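Local atomic coordinates of lysine-sensitive aspartokinase 3 (Escherichia coli, PDB entry 2J0W), a protein that catalyses the ATP-dependent phosphorylation of L-aspartate to 4-phospho-L-aspartate, the first step of lysine biosynthesis, and is inhibited allosterically by lysine. Residues P57-R60 against F61-L64; K63-A66 against I67-I70; D241-A244 against F245-A249; A248-M251 against A252-A256. All coordinates share one frame; numbering follows the deposited sequence.

Contacts 1 and 2 are consecutive turns of helix 57-75, with centres about 9 Å apart, and share Lys63 and Leu64. Both lie at the surface. Backbone bonds dominate them, and their charged side chains form weak or outside pairs. Contacts 3 and 4 are buried and belong to helix 245-253, sharing Ala248 and Ala249. Contact 3 is the start of that helix, where strand 239-244 runs into it. Contact 4 is its C-terminal end, beside bound ADP. Ile243 of contact 3 touches Met251 of contact 4. A carboxylate takes the N-cap N-H at the helix start, and backbone bonds close its end. Ile243 and Met251 each pack against an alanine, Ala248 and Ala256. The centres of contacts 1 and 3 are about 43 Å apart.

Contact 1: P57-R60 against F61-L64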
# COMPACT_ATOMS: atom_id res chain seq x y z
N PRO A 57 35.41 22.54 -23.72
CA PRO A 57 36.33 23.64 -23.40
C PRO A 57 35.68 24.99 -23.06
O PRO A 57 36.02 25.64 -22.05
CB PRO A 57 37.20 23.71 -24.65
CG PRO A 57 37.40 22.27 -24.94
CD PRO A 57 35.96 21.74 -24.83
N GLY A 58 34.74 25.40 -23.92
CA GLY A 58 34.05 26.67 -23.75
C GLY A 58 33.25 26.72 -22.47
O GLY A 58 33.66 27.34 -21.50
N GLU A 59 32.09 26.08 -22.48
CA GLU A 59 31.22 26.05 -21.32
C GLU A 59 31.99 25.70 -20.06
O GLU A 59 31.69 26.21 -18.98
CB GLU A 59 30.11 25.03 -21.55
CG GLU A 59 29.02 25.07 -20.52
CD GLU A 59 27.86 24.19 -20.89
OE1 GLU A 59 27.81 23.74 -22.05
OE2 GLU A 59 27.00 23.95 -20.02
N ARG A 60 32.97 24.82 -20.19
CA ARG A 60 33.76 24.41 -19.03
C ARG A 60 34.43 25.65 -18.45
O ARG A 60 34.33 25.92 -17.26
CB ARG A 60 34.83 23.39 -19.44
CG ARG A 60 35.41 22.60 -18.28
CD ARG A 60 36.69 21.88 -18.67
NE ARG A 60 36.49 20.95 -19.78
CZ ARG A 60 37.43 20.66 -20.67
NH1 ARG A 60 38.63 21.23 -20.58
NH2 ARG A 60 37.19 19.81 -21.66
N PHE A 61 35.11 26.41 -19.31
CA PHE A 61 35.80 27.62 -18.87
C PHE A 61 34.88 28.66 -18.23
O PHE A 61 35.28 29.36 -17.30
CB PHE A 61 36.55 28.27 -20.03
CG PHE A 61 37.32 29.51 -19.62
CD1 PHE A 61 38.31 29.44 -18.63
CD2 PHE A 61 37.06 30.74 -20.23
CE1 PHE A 61 39.03 30.57 -18.26
CE2 PHE A 61 37.78 31.87 -19.86
CZ PHE A 61 38.76 31.79 -18.87
N GLU A 62 33.66 28.76 -18.73
CA GLU A 62 32.72 29.70 -18.16
C GLU A 62 32.44 29.27 -16.72
O GLU A 62 32.48 30.09 -15.80
CB GLU A 62 31.41 29.70 -18.95
CG GLU A 62 31.60 29.88 -20.44
CD GLU A 62 30.30 29.71 -21.20
OE1 GLU A 62 30.33 29.77 -22.45
OE2 GLU A 62 29.24 29.53 -20.55
N LYS A 63 32.17 27.99 -16.52
CA LYS A 63 31.87 27.48 -15.19
C LYS A 63 33.02 27.70 -14.22
O LYS A 63 32.81 28.13 -13.08
CB LYS A 63 31.53 25.99 -15.23
CG LYS A 63 30.46 25.62 -16.21
CD LYS A 63 29.07 26.08 -15.81
CE LYS A 63 28.06 25.35 -16.69
NZ LYS A 63 26.67 25.78 -16.51
N LEU A 64 34.24 27.39 -14.66
CA LEU A 64 35.39 27.56 -13.79
C LEU A 64 35.57 29.02 -13.42
O LEU A 64 36.05 29.33 -12.33
CB LEU A 64 36.65 27.03 -14.48
CG LEU A 64 36.58 25.54 -14.83
CD1 LEU A 64 37.73 25.16 -15.74
CD2 LEU A 64 36.60 24.70 -13.56
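Pro57 and Phe61 begin a run of four i to i+4 backbone hydrogen bonds at the start of helix 57-75. Phe61 N donates to Pro57 O at 3.0 Å. Glu62 N, Lys63 N and Leu64 N follow with Gly58 O, Glu59 O and Arg60 O.

The charged pair is Glu59 and Lys63, one helical turn apart. Their side chains run alongside each other and point the same way. Glu59 is extended, with CG anti to the backbone N (chi1 -171°). Lys63 bends at chi2 (-71°) and then straightens. Glu59 OE2 and Lys63 NZ are 4.0 Å apart, a long salt bridge. Lys63 CE is slightly nearer, 3.8 Å from Glu59 OE2.

The remaining van der Waals contacts are mostly side-chain carbon against carbonyl oxygen. Lys63 CG lies 3.1 Å from Glu59 O. Leu64 CG is 3.3 Å from Arg60 O. Between side-chain carbons, Leu64 CD1 and Arg60 CG are 4.3 Å apart. The Arg60 guanidinium turns back along the chain, where NE donates to Leu55 O. Leu64 also packs on Leu51 and on Ile95 of helix 82-102.

The backbone therefore carries these first two turns. The Glu59-Lys63 attraction is loose and probably adds little.

Contact 2: K63-A66 against I67-I70; sequences KLDA and IRNI
Asp65 O accepts the shortest hydrogen bond here, from Asn69 N at 2.7 Å, with an N-H...O angle of 167°. The Asn69 side chain folds back over the same carbonyl. Its CG stands beside the backbone N (chi1 -73°), which puts Asn69 CG 3.2 Å from Asp65 O. Asn69 ND2 is badly angled for a bond to that oxygen.

Ile67 N and Arg68 N make similar bonds to Lys63 O and Leu64 O, each 2.9 Å long. The next one, Ile70 N to Ala66 O, is weak at 3.4 Å. Ile67 lays CG1 against Lys63 O, 3.2 Å away. Ile70 does the same at Ala66 O with a longer CG1 distance of 3.5 Å.

Arg68 swings its CG to the far side from its own N (chi1 163°) and bends at chi3. Arg68 NH1 remains 4.9 Å from Asp65 OD1, so the opposite charges are near but not in contact. Arg68 NH2 instead forms a salt bridge with Glu89 of helix 82-102. Ile67 packs on Leu48 of helix 44-51 and on Leu92 of helix 82-102.

This is the regular i to i+4 pattern of an alpha helix, here helix 57-75 of the amino acid kinase domain.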
# COMPACT_ATOMS: atom_id res chain seq x y z
N LYS A 63 32.17 27.99 -16.52
CA LYS A 63 31.87 27.48 -15.19
C LYS A 63 33.02 27.70 -14.22
O LYS A 63 32.81 28.13 -13.08
CB LYS A 63 31.53 25.99 -15.23
CG LYS A 63 30.46 25.62 -16.21
CD LYS A 63 29.07 26.08 -15.81
CE LYS A 63 28.06 25.35 -16.69
NZ LYS A 63 26.67 25.78 -16.51
N LEU A 64 34.24 27.39 -14.66
CA LEU A 64 35.39 27.56 -13.79
C LEU A 64 35.57 29.02 -13.42
O LEU A 64 36.05 29.33 -12.33
CB LEU A 64 36.65 27.03 -14.48
CG LEU A 64 36.58 25.54 -14.83
CD1 LEU A 64 37.73 25.16 -15.74
CD2 LEU A 64 36.60 24.70 -13.56
N ASP A 65 35.16 29.92 -14.30
CA ASP A 65 35.31 31.33 -13.99
C ASP A 65 34.22 31.79 -13.04
O ASP A 65 34.46 32.60 -12.13
CB ASP A 65 35.29 32.17 -15.25
CG ASP A 65 36.67 32.65 -15.64
OD1 ASP A 65 37.42 33.10 -14.74
OD2 ASP A 65 37.00 32.59 -16.84
N ALA A 66 33.01 31.29 -13.25
CA ALA A 66 31.92 31.67 -12.36
C ALA A 66 32.33 31.15 -10.97
O ALA A 66 32.06 31.78 -9.95
CB ALA A 66 30.60 31.02 -12.84
N ILE A 67 33.02 30.02 -10.93
CA ILE A 67 33.47 29.47 -9.66
C ILE A 67 34.57 30.34 -9.05
O ILE A 67 34.52 30.67 -7.87
CB ILE A 67 33.97 28.01 -9.82
CG1 ILE A 67 32.76 27.10 -10.07
CG2 ILE A 67 34.75 27.57 -8.58
CD1 ILE A 67 33.12 25.65 -10.22
N ARG A 68 35.56 30.72 -9.86
CA ARG A 68 36.63 31.58 -9.34
C ARG A 68 36.12 32.96 -8.91
O ARG A 68 36.55 33.50 -7.89
CB ARG A 68 37.75 31.76 -10.37
CG ARG A 68 38.66 32.95 -10.04
CD ARG A 68 39.76 33.19 -11.04
NE ARG A 68 40.97 32.45 -10.72
CZ ARG A 68 41.18 31.18 -11.06
NH1 ARG A 68 40.26 30.51 -11.74
NH2 ARG A 68 42.31 30.58 -10.71
N ASN A 69 35.20 33.54 -9.68
CA ASN A 69 34.69 34.85 -9.30
C ASN A 69 34.15 34.80 -7.87
O ASN A 69 34.70 35.45 -6.97
CB ASN A 69 33.59 35.31 -10.26
CG ASN A 69 34.13 35.73 -11.63
OD1 ASN A 69 33.36 35.91 -12.57
ND2 ASN A 69 35.45 35.88 -11.74
N ILE A 70 33.10 34.01 -7.65
CA ILE A 70 32.47 33.88 -6.34
C ILE A 70 33.47 33.80 -5.17
O ILE A 70 33.25 34.40 -4.11
CB ILE A 70 31.53 32.63 -6.30
CG1 ILE A 70 30.27 32.92 -7.12
CG2 ILE A 70 31.16 32.28 -4.87
CD1 ILE A 70 29.41 31.71 -7.35

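Contact 3: D241-A244 against F245-A249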
# COMPACT_ATOMS: atom_id res chain seq x y z
N ASP A 241 6.05 28.21 15.09
CA ASP A 241 7.00 28.43 16.18
C ASP A 241 7.59 27.19 16.84
O ASP A 241 8.74 27.20 17.27
CB ASP A 241 6.36 29.33 17.25
CG ASP A 241 5.95 30.69 16.69
OD1 ASP A 241 6.80 31.36 16.06
OD2 ASP A 241 4.77 31.07 16.88
N GLU A 242 6.82 26.11 16.94
CA GLU A 242 7.36 24.91 17.57
C GLU A 242 6.65 23.66 17.06
O GLU A 242 5.43 23.66 16.88
CB GLU A 242 7.25 25.00 19.10
CG GLU A 242 8.00 23.90 19.84
CD GLU A 242 7.84 23.98 21.35
OE1 GLU A 242 6.69 23.89 21.82
OE2 GLU A 242 8.86 24.12 22.05
N ILE A 243 7.42 22.60 16.83
CA ILE A 243 6.89 21.32 16.32
C ILE A 243 7.73 20.15 16.85
O ILE A 243 8.82 20.36 17.39
CB ILE A 243 6.94 21.26 14.78
CG1 ILE A 243 6.16 20.04 14.30
CG2 ILE A 243 8.39 21.16 14.31
CD1 ILE A 243 5.97 19.97 12.81
N ALA A 244 7.22 18.93 16.68
CA ALA A 244 7.89 17.71 17.16
C ALA A 244 8.53 16.89 16.04
O ALA A 244 8.13 16.96 14.87
CB ALA A 244 6.92 16.83 17.94
N PHE A 245 9.53 16.10 16.45
CA PHE A 245 10.30 15.23 15.56
C PHE A 245 9.55 14.52 14.44
O PHE A 245 9.74 14.84 13.26
CB PHE A 245 11.07 14.20 16.39
CG PHE A 245 12.22 14.79 17.15
CD1 PHE A 245 12.97 15.83 16.60
CD2 PHE A 245 12.59 14.27 18.39
CE1 PHE A 245 14.06 16.34 17.27
CE2 PHE A 245 13.69 14.78 19.07
CZ PHE A 245 14.43 15.81 18.51
N ALA A 246 8.70 13.56 14.78
CA ALA A 246 7.99 12.82 13.75
C ALA A 246 7.18 13.74 12.84
O ALA A 246 7.12 13.51 11.64
CB ALA A 246 7.09 11.75 14.37
N GLU A 247 6.57 14.77 13.41
CA GLU A 247 5.81 15.68 12.57
C GLU A 247 6.68 16.20 11.45
O GLU A 247 6.40 16.02 10.27
CB GLU A 247 5.29 16.87 13.37
CG GLU A 247 3.99 16.63 14.08
CD GLU A 247 3.64 17.79 14.97
OE1 GLU A 247 4.18 17.85 16.09
OE2 GLU A 247 2.84 18.64 14.54
N ALA A 248 7.74 16.88 11.85
CA ALA A 248 8.70 17.49 10.93
C ALA A 248 9.44 16.45 10.11
O ALA A 248 9.66 16.63 8.91
CB ALA A 248 9.70 18.30 11.72
N ALA A 249 9.82 15.36 10.77
CA ALA A 249 10.53 14.27 10.13
C ALA A 249 9.78 13.92 8.86
O ALA A 249 10.38 13.78 7.79
CB ALA A 249 10.56 13.07 11.05
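Ala244 N comes to Glu247 OE1 from above the carboxylate plane, 53° out of it. Ala244 N donates to Glu247 OE1 at 3.3 Å. Ile243 CG1 lies over the same face, 3.4 Å from Glu247 CD. The Phe245 ring is the other flat group. It packs on Val289, Ala267 and Val268.

Ala244 is the N-cap of helix 245-253, and Glu247 is its N3 residue. The bond from the N-cap N-H to the N3 side chain is one half of a capping box. Alanine has no side-chain acceptor for the other half. Ala244 O takes the first i to i+4 bond, from Ala248 N at 3.0 Å.

Ile243 and Ala248 form a hydrophobic staple across the cap, with Ile243 CG2 to Ala248 CB at 4.1 Å. Ile243 holds CG1 anti to its backbone N (chi1 -170°). With chi2 also extended, CD1 reaches Glu247 CB, and the 3.2 Å between Ile243 CD1 and Glu247 CB is doubtfully short. The side chains of Ile243 and Glu247 cross at a slant. The strand and helix axes are nearly perpendicular, at 92°.

Glu247 OE2 forms a salt bridge with Arg300. Its carboxylate thus serves the cap with one oxygen and Arg300 with the other. The arginine and the helix start would both tend to favour the charged form of this buried group.

Contact 4: A248-M251 against A252-A256; sequences AAEM and ATFGA
Met251 and Ala256 close a Schellman motif at the C-terminal end of helix 245-253. Ala256 N donates to Met251 O at 2.7 Å, five residues back. Inside this loop, Gly255 N donates to Ala252 O. Gly255 has a positive phi of 136°, a backbone shape suited to glycine. Met251 CB and Ala256 CB touch at 3.7 Å, the apolar contact that goes with this motif.

The last helical turn supports the motif. Phe254 N donates to Glu250 O at 3.0 Å and weakly to Met251 O. Ala249 O is gripped twice by Thr253, from opposite faces of its carbonyl plane. With OG1 beside the backbone N (chi1 -59°), Thr253 OG1 donates to Ala249 O at 2.8 Å, and Thr253 N donates to Ala249 O at 3.1 Å. Glu250 and Phe254 lie alongside each other. Glu250 OE1 meets the Phe254 ring edge in plane, 3.8 Å from Phe254 CE1, with the carboxylate turned 82° to the ring.

Further out, Met251 and Ala256 belong to the ADP pocket, and Met251 touches the nucleotide. Phe254 packs on Leu388 and on Ser345 of the second subunit. Thr253 touches Asp340, a residue of the lysine inhibitor site. The Glu250 carboxylate is held by two hydrogen bonds, OE1 with Asn426 ND2 and OE2 with Ser423 OG.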
# COMPACT_ATOMS: atom_id res chain seq x y z
N ALA A 248 7.74 16.88 11.85
CA ALA A 248 8.70 17.49 10.93
C ALA A 248 9.44 16.45 10.11
O ALA A 248 9.66 16.63 8.91
CB ALA A 248 9.70 18.30 11.72
N ALA A 249 9.82 15.36 10.77
CA ALA A 249 10.53 14.27 10.13
C ALA A 249 9.78 13.92 8.86
O ALA A 249 10.38 13.78 7.79
CB ALA A 249 10.56 13.07 11.05
N GLU A 250 8.46 13.82 8.99
CA GLU A 250 7.62 13.48 7.86
C GLU A 250 7.46 14.65 6.88
O GLU A 250 7.22 14.43 5.69
CB GLU A 250 6.25 12.98 8.34
CG GLU A 250 6.23 11.48 8.66
CD GLU A 250 4.83 10.93 8.93
OE1 GLU A 250 3.87 11.39 8.28
OE2 GLU A 250 4.70 10.01 9.77
N MET A 251 7.58 15.87 7.39
CA MET A 251 7.49 17.06 6.54
C MET A 251 8.68 17.05 5.59
O MET A 251 8.53 17.25 4.39
CB MET A 251 7.54 18.35 7.36
CG MET A 251 6.24 18.73 8.06
SD MET A 251 6.31 20.41 8.70
CE MET A 251 6.04 21.38 7.15
N ALA A 252 9.86 16.83 6.15
CA ALA A 252 11.06 16.81 5.35
C ALA A 252 10.95 15.68 4.33
O ALA A 252 11.11 15.90 3.12
CB ALA A 252 12.29 16.60 6.23
N THR A 253 10.63 14.49 4.82
CA THR A 253 10.52 13.33 3.96
C THR A 253 9.60 13.52 2.77
O THR A 253 9.87 12.98 1.70
CB THR A 253 10.04 12.11 4.76
OG1 THR A 253 10.97 11.85 5.82
CG2 THR A 253 9.96 10.88 3.86
N PHE A 254 8.53 14.27 2.95
CA PHE A 254 7.59 14.48 1.86
C PHE A 254 7.74 15.76 1.06
O PHE A 254 6.87 16.09 0.26
CB PHE A 254 6.16 14.33 2.36
CG PHE A 254 5.85 12.96 2.90
CD1 PHE A 254 5.31 12.80 4.17
CD2 PHE A 254 6.15 11.83 2.15
CE1 PHE A 254 5.07 11.52 4.69
CE2 PHE A 254 5.91 10.55 2.66
CZ PHE A 254 5.37 10.40 3.93
N GLY A 255 8.83 16.49 1.27
CA GLY A 255 9.01 17.70 0.50
C GLY A 255 9.47 18.95 1.20
O GLY A 255 9.74 19.94 0.53
N ALA A 256 9.57 18.92 2.53
CA ALA A 256 10.01 20.10 3.28
C ALA A 256 11.53 20.31 3.13
O ALA A 256 12.30 20.10 4.07
CB ALA A 256 9.65 19.95 4.74